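Local coordinates for protein pof8 (Schizosaccharomyces pombe, PDB 6TZN) that is a telomerase RNA-binding protein, seen here as its C-terminal xRRM domain, that promotes assembly of ter1 with catalytic subunit trt1, at residues L12-K17 and L67-C72; S33-R38 and N74-Q79. All coordinates share one frame; numbering follows the deposited sequence.

Interaction 1 (L12-K17 and L67-C72); sequences LLTRIK and LHAETC
Thr-14 meets the helix with both branches of its side chain. Its first torsion (chi1 65°) sets the hydroxyl between backbone N and carbonyl carbon and turns the methyl to the helix, where Thr-14 CG2 lies 3.8 Å from the Ala-69 methyl CB and 3.7 Å from the Ala-69 carbonyl O. Thr-14 OG1 comes within 3.9 Å of Cys-72 SG, a van der Waals approach. A buried hydroxyl needs a polar partner, and OG1 finds one in the indole NE1 of Trp-63. Threonine thus suits a place that asks for a methyl against the helix and a polar atom beside it. Ala-69, the smallest side chain that still offers a methyl, lets the helix lie close; Ala-69 CB also sits 3.9 Å from Leu-12 O. One turn on, Cys-72 carries SG anti to its backbone N (chi1 175°), which brings the sulfur to 4.0 Å from the end methyl CD1 of Ile-16. The two axes approach to 8.4 Å at a shallow 26°, an alpha/beta packing of the RRM fold. Strand 13-17 is central in the antiparallel sheet, between strands 58-63 and 103-106; helix 66-78 shares one face with helix 25-39, whose Leu-32 touches Ile-16, and helix 109-119 meets Leu-12 and Leu-13.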
loop_
_atom_site.group_PDB
_atom_site.type_symbol
_atom_site.label_atom_id
_atom_site.label_comp_id
_atom_site.label_asym_id
_atom_site.label_seq_id
_atom_site.Cartn_x
_atom_site.Cartn_y
_atom_site.Cartn_z
ATOM N N LEU A 12 -3.245 3.364 -11.362
ATOM C CA LEU A 12 -3.998 3.433 -10.118
ATOM C C LEU A 12 -3.511 2.454 -9.059
ATOM O O LEU A 12 -3.894 2.599 -7.895
ATOM C CB LEU A 12 -5.480 3.127 -10.373
ATOM C CG LEU A 12 -6.316 4.108 -11.204
ATOM C CD1 LEU A 12 -7.745 3.576 -11.341
ATOM C CD2 LEU A 12 -6.322 5.479 -10.562
ATOM N N LEU A 13 -2.697 1.466 -9.424
ATOM C CA LEU A 13 -2.475 0.289 -8.588
ATOM C C LEU A 13 -1.080 0.309 -7.982
ATOM O O LEU A 13 -0.090 0.464 -8.704
ATOM C CB LEU A 13 -2.620 -0.989 -9.416
ATOM C CG LEU A 13 -3.877 -1.154 -10.261
ATOM C CD1 LEU A 13 -3.769 -2.435 -11.079
ATOM C CD2 LEU A 13 -5.123 -1.175 -9.376
ATOM N N THR A 14 -0.995 0.120 -6.666
ATOM C CA THR A 14 0.288 -0.044 -5.991
ATOM C C THR A 14 0.298 -1.355 -5.222
ATOM O O THR A 14 -0.638 -1.653 -4.475
ATOM C CB THR A 14 0.606 1.105 -5.020
ATOM O OG1 THR A 14 -0.334 1.112 -3.936
ATOM C CG2 THR A 14 0.598 2.446 -5.745
ATOM N N ARG A 15 1.358 -2.128 -5.392
ATOM C CA ARG A 15 1.581 -3.291 -4.554
ATOM C C ARG A 15 2.324 -2.838 -3.308
ATOM O O ARG A 15 3.319 -2.112 -3.403
ATOM C CB ARG A 15 2.420 -4.326 -5.297
ATOM C CG ARG A 15 2.859 -5.481 -4.411
ATOM C CD ARG A 15 3.582 -6.542 -5.206
ATOM N NE ARG A 15 2.632 -7.414 -5.884
ATOM C CZ ARG A 15 2.397 -7.390 -7.189
ATOM N NH1 ARG A 15 3.047 -6.537 -7.969
ATOM N NH2 ARG A 15 1.511 -8.224 -7.713
ATOM N N ILE A 16 1.822 -3.231 -2.143
ATOM C CA ILE A 16 2.501 -3.007 -0.873
ATOM C C ILE A 16 3.105 -4.331 -0.443
ATOM O O ILE A 16 2.402 -5.347 -0.396
ATOM C CB ILE A 16 1.528 -2.492 0.204
ATOM C CG1 ILE A 16 0.679 -1.330 -0.321
ATOM C CG2 ILE A 16 2.295 -2.125 1.472
ATOM C CD1 ILE A 16 1.480 -0.115 -0.704
ATOM N N LYS A 17 4.402 -4.337 -0.155
ATOM C CA LYS A 17 5.104 -5.543 0.256
ATOM C C LYS A 17 5.636 -5.405 1.675
ATOM O O LYS A 17 5.921 -4.300 2.150
ATOM C CB LYS A 17 6.279 -5.853 -0.679
ATOM C CG LYS A 17 5.848 -6.144 -2.103
ATOM C CD LYS A 17 6.983 -6.716 -2.927
ATOM C CE LYS A 17 8.080 -5.698 -3.151
ATOM N NZ LYS A 17 9.199 -6.300 -3.927
ATOM N N LEU A 67 -2.612 10.334 -9.048
ATOM C CA LEU A 67 -1.865 11.175 -8.120
ATOM C C LEU A 67 -1.776 10.542 -6.737
ATOM O O LEU A 67 -0.727 10.607 -6.089
ATOM C CB LEU A 67 -2.492 12.567 -8.043
ATOM C CG LEU A 67 -1.753 13.529 -7.112
ATOM C CD1 LEU A 67 -0.298 13.693 -7.546
ATOM C CD2 LEU A 67 -2.462 14.873 -7.049
ATOM N N HIS A 68 -2.866 9.919 -6.273
ATOM C CA HIS A 68 -2.830 9.212 -4.992
ATOM C C HIS A 68 -1.817 8.075 -5.024
ATOM O O HIS A 68 -1.039 7.893 -4.079
ATOM C CB HIS A 68 -4.212 8.650 -4.658
ATOM C CG HIS A 68 -5.227 9.683 -4.279
ATOM N ND1 HIS A 68 -6.156 10.176 -5.169
ATOM C CD2 HIS A 68 -5.479 10.293 -3.097
ATOM C CE1 HIS A 68 -6.925 11.058 -4.557
ATOM N NE2 HIS A 68 -6.538 11.145 -3.297
ATOM N N ALA A 69 -1.820 7.290 -6.107
ATOM C CA ALA A 69 -0.885 6.175 -6.209
ATOM C C ALA A 69 0.557 6.666 -6.203
ATOM O O ALA A 69 1.418 6.075 -5.540
ATOM C CB ALA A 69 -1.169 5.344 -7.461
ATOM N N GLU A 70 0.837 7.751 -6.929
ATOM C CA GLU A 70 2.189 8.305 -6.941
ATOM C C GLU A 70 2.599 8.797 -5.559
ATOM O O GLU A 70 3.752 8.618 -5.144
ATOM C CB GLU A 70 2.256 9.455 -7.946
ATOM C CG GLU A 70 3.664 9.969 -8.213
ATOM C CD GLU A 70 3.691 11.074 -9.248
ATOM O OE1 GLU A 70 2.824 11.972 -9.184
ATOM O OE2 GLU A 70 4.579 11.046 -10.125
ATOM N N THR A 71 1.671 9.430 -4.837
ATOM C CA THR A 71 1.974 9.894 -3.488
ATOM C C THR A 71 2.327 8.719 -2.582
ATOM O O THR A 71 3.250 8.802 -1.763
ATOM C CB THR A 71 0.775 10.667 -2.934
ATOM O OG1 THR A 71 0.505 11.805 -3.764
ATOM C CG2 THR A 71 1.025 11.119 -1.503
ATOM N N CYS A 72 1.595 7.610 -2.721
ATOM C CA CYS A 72 1.895 6.412 -1.945
ATOM C C CYS A 72 3.305 5.908 -2.241
ATOM O O CYS A 72 4.077 5.600 -1.321
ATOM C CB CYS A 72 0.856 5.339 -2.266
ATOM S SG CYS A 72 1.182 3.748 -1.494
#

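Interaction 2 (S33-R38 and N74-Q79); sequences SYVFSR and NAFRTQ
The apolar part of this contact converges on Val-35, whose CG1 stands anti to the backbone N and points into the neighbouring helix. Val-35 CG1 sits between two partners: it touches Ala-75 CB at 3.6 Å and lies over one face of the Phe-76 ring, offset toward its rim, a CH-pi contact 4.1 Å from the centroid and 14° off the normal. CG2 adds a longer touch on ring atoms CZ and CE1, so valine suits the place with both methyls used, while the short side chain of Ala-75 lets CG1 come close to this helix. The polar part belongs to Gln-79, the first residue past the helix, whose chain runs extended beyond CG alongside Val-35 in the opposite sense. Gln-79 NE2 donates to Val-35 O (3.3 Å, 164°), the acceptor lying near the amide plane but the donor tilted 32° from the carbonyl plane; Gln-79 OE1 accepts a hydrogen bond from Arg-81 NH2. On the exposed side, Arg-38 gives only its CB to the glutamine, 3.6 Å from Gln-79 NE2. Its bent chain turns the guanidinium back: Arg-38 NH1 lies 3.2 Å above the Tyr-34 ring plane and bonds to Tyr-34 O. The contact joins the C-terminal halves of helices 25-39 and 66-78 on one face of the RRM sheet; Leu-31 of helix 25-39 also touches Phe-76.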
loop_
_atom_site.group_PDB
_atom_site.type_symbol
_atom_site.label_atom_id
_atom_site.label_comp_id
_atom_site.label_asym_id
_atom_site.label_seq_id
_atom_site.Cartn_x
_atom_site.Cartn_y
_atom_site.Cartn_z
ATOM N N SER A 33 -3.173 5.591 5.309
ATOM C CA SER A 33 -3.592 6.964 5.576
ATOM C C SER A 33 -2.583 7.696 6.451
ATOM O O SER A 33 -2.279 8.871 6.213
ATOM C CB SER A 33 -4.970 6.964 6.231
ATOM O OG SER A 33 -5.902 6.279 5.415
ATOM N N TYR A 34 -2.061 7.020 7.470
ATOM C CA TYR A 34 -1.083 7.623 8.365
ATOM C C TYR A 34 0.169 8.036 7.600
ATOM O O TYR A 34 0.654 9.167 7.735
ATOM C CB TYR A 34 -0.748 6.614 9.471
ATOM C CG TYR A 34 0.179 7.143 10.533
ATOM C CD1 TYR A 34 1.559 7.136 10.348
ATOM C CD2 TYR A 34 -0.324 7.660 11.719
ATOM C CE1 TYR A 34 2.408 7.637 11.317
ATOM C CE2 TYR A 34 0.517 8.152 12.696
ATOM C CZ TYR A 34 1.880 8.142 12.487
ATOM O OH TYR A 34 2.711 8.629 13.462
ATOM N N VAL A 35 0.695 7.129 6.779
ATOM C CA VAL A 35 1.904 7.412 6.010
ATOM C C VAL A 35 1.648 8.498 4.966
ATOM O O VAL A 35 2.446 9.437 4.818
ATOM C CB VAL A 35 2.420 6.099 5.389
ATOM C CG1 VAL A 35 3.544 6.351 4.409
ATOM C CG2 VAL A 35 2.877 5.146 6.482
ATOM N N PHE A 36 0.524 8.393 4.251
ATOM C CA PHE A 36 0.152 9.365 3.225
ATOM C C PHE A 36 0.127 10.775 3.795
ATOM O O PHE A 36 0.623 11.717 3.166
ATOM C CB PHE A 36 -1.239 8.983 2.697
ATOM C CG PHE A 36 -1.615 9.589 1.363
ATOM C CD1 PHE A 36 -2.042 10.907 1.281
ATOM C CD2 PHE A 36 -1.614 8.821 0.206
ATOM C CE1 PHE A 36 -2.427 11.457 0.066
ATOM C CE2 PHE A 36 -1.997 9.360 -1.006
ATOM C CZ PHE A 36 -2.398 10.683 -1.079
ATOM N N SER A 37 -0.428 10.940 4.999
ATOM C CA SER A 37 -0.559 12.272 5.578
ATOM C C SER A 37 0.788 12.900 5.918
ATOM O O SER A 37 0.889 14.133 5.952
ATOM C CB SER A 37 -1.470 12.242 6.807
ATOM O OG SER A 37 -0.840 11.614 7.905
ATOM N N ARG A 38 1.822 12.092 6.163
ATOM C CA ARG A 38 3.168 12.629 6.344
ATOM C C ARG A 38 3.825 13.014 5.028
ATOM O O ARG A 38 4.783 13.791 5.038
ATOM C CB ARG A 38 4.071 11.621 7.063
ATOM C CG ARG A 38 4.062 11.727 8.574
ATOM C CD ARG A 38 2.944 10.925 9.170
ATOM N NE ARG A 38 2.687 11.330 10.540
ATOM C CZ ARG A 38 1.511 11.205 11.136
ATOM N NH1 ARG A 38 0.496 10.658 10.473
ATOM N NH2 ARG A 38 1.357 11.624 12.388
ATOM N N ASN A 74 5.884 7.555 -3.396
ATOM C CA ASN A 74 6.875 8.485 -2.860
ATOM C C ASN A 74 6.978 8.364 -1.346
ATOM O O ASN A 74 8.075 8.443 -0.781
ATOM C CB ASN A 74 6.515 9.918 -3.254
ATOM C CG ASN A 74 6.678 10.171 -4.738
ATOM O OD1 ASN A 74 7.390 9.442 -5.425
ATOM N ND2 ASN A 74 6.016 11.212 -5.241
ATOM N N ALA A 75 5.842 8.172 -0.673
ATOM C CA ALA A 75 5.827 8.104 0.785
ATOM C C ALA A 75 6.668 6.939 1.298
ATOM O O ALA A 75 7.486 7.103 2.211
ATOM C CB ALA A 75 4.387 7.981 1.276
ATOM N N PHE A 76 6.469 5.743 0.739
ATOM C CA PHE A 76 7.234 4.598 1.223
ATOM C C PHE A 76 8.678 4.607 0.750
ATOM O O PHE A 76 9.530 3.989 1.399
ATOM C CB PHE A 76 6.541 3.285 0.867
ATOM C CG PHE A 76 5.321 3.021 1.690
ATOM C CD1 PHE A 76 5.437 2.538 2.986
ATOM C CD2 PHE A 76 4.057 3.294 1.184
ATOM C CE1 PHE A 76 4.315 2.309 3.754
ATOM C CE2 PHE A 76 2.929 3.063 1.943
ATOM C CZ PHE A 76 3.057 2.564 3.234
ATOM N N ARG A 77 8.980 5.306 -0.345
ATOM C CA ARG A 77 10.373 5.432 -0.754
ATOM C C ARG A 77 11.146 6.329 0.202
ATOM O O ARG A 77 12.316 6.066 0.503
ATOM C CB ARG A 77 10.464 5.977 -2.178
ATOM C CG ARG A 77 11.886 5.993 -2.714
ATOM C CD ARG A 77 11.986 6.729 -4.037
ATOM N NE ARG A 77 11.758 8.161 -3.880
ATOM C CZ ARG A 77 10.684 8.800 -4.330
ATOM N NH1 ARG A 77 9.734 8.129 -4.969
ATOM N NH2 ARG A 77 10.560 10.107 -4.141
ATOM N N THR A 78 10.504 7.381 0.707
ATOM C CA THR A 78 11.208 8.355 1.525
ATOM C C THR A 78 11.060 8.122 3.024
ATOM O O THR A 78 11.882 8.622 3.790
ATOM C CB THR A 78 10.788 9.785 1.149
ATOM O OG1 THR A 78 9.385 9.958 1.363
ATOM C CG2 THR A 78 11.096 10.061 -0.317
ATOM N N GLN A 79 10.065 7.354 3.461
ATOM C CA GLN A 79 9.858 7.055 4.875
ATOM C C GLN A 79 10.187 5.588 5.139
ATOM O O GLN A 79 9.610 4.700 4.506
ATOM C CB GLN A 79 8.408 7.329 5.276
ATOM C CG GLN A 79 7.884 8.728 4.960
ATOM C CD GLN A 79 6.403 8.863 5.284
ATOM O OE1 GLN A 79 5.917 8.265 6.242
ATOM N NE2 GLN A 79 5.681 9.641 4.485
#

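How the interactions relate
Helix 66-78 takes part in both contacts: its earlier turns face strand 13-17 in interaction 1, while its C-terminal end meets helix 25-39 in interaction 2. Interaction 1, nearer the centre of the chain, is wholly buried and rests on methyl groups and a sulfur, with van der Waals contact alone between the two segments. Interaction 2 begins in the core but runs out to the surface, and there an amide-to-carbonyl hydrogen bond joins the apolar packing. The two touch where Thr-71 CG2 lies 3.5 Å from Phe-36 CZ. Together they tie both helices to each other and one of them to the sheet, as in the beta-alpha-beta-beta-alpha-beta core of an RRM.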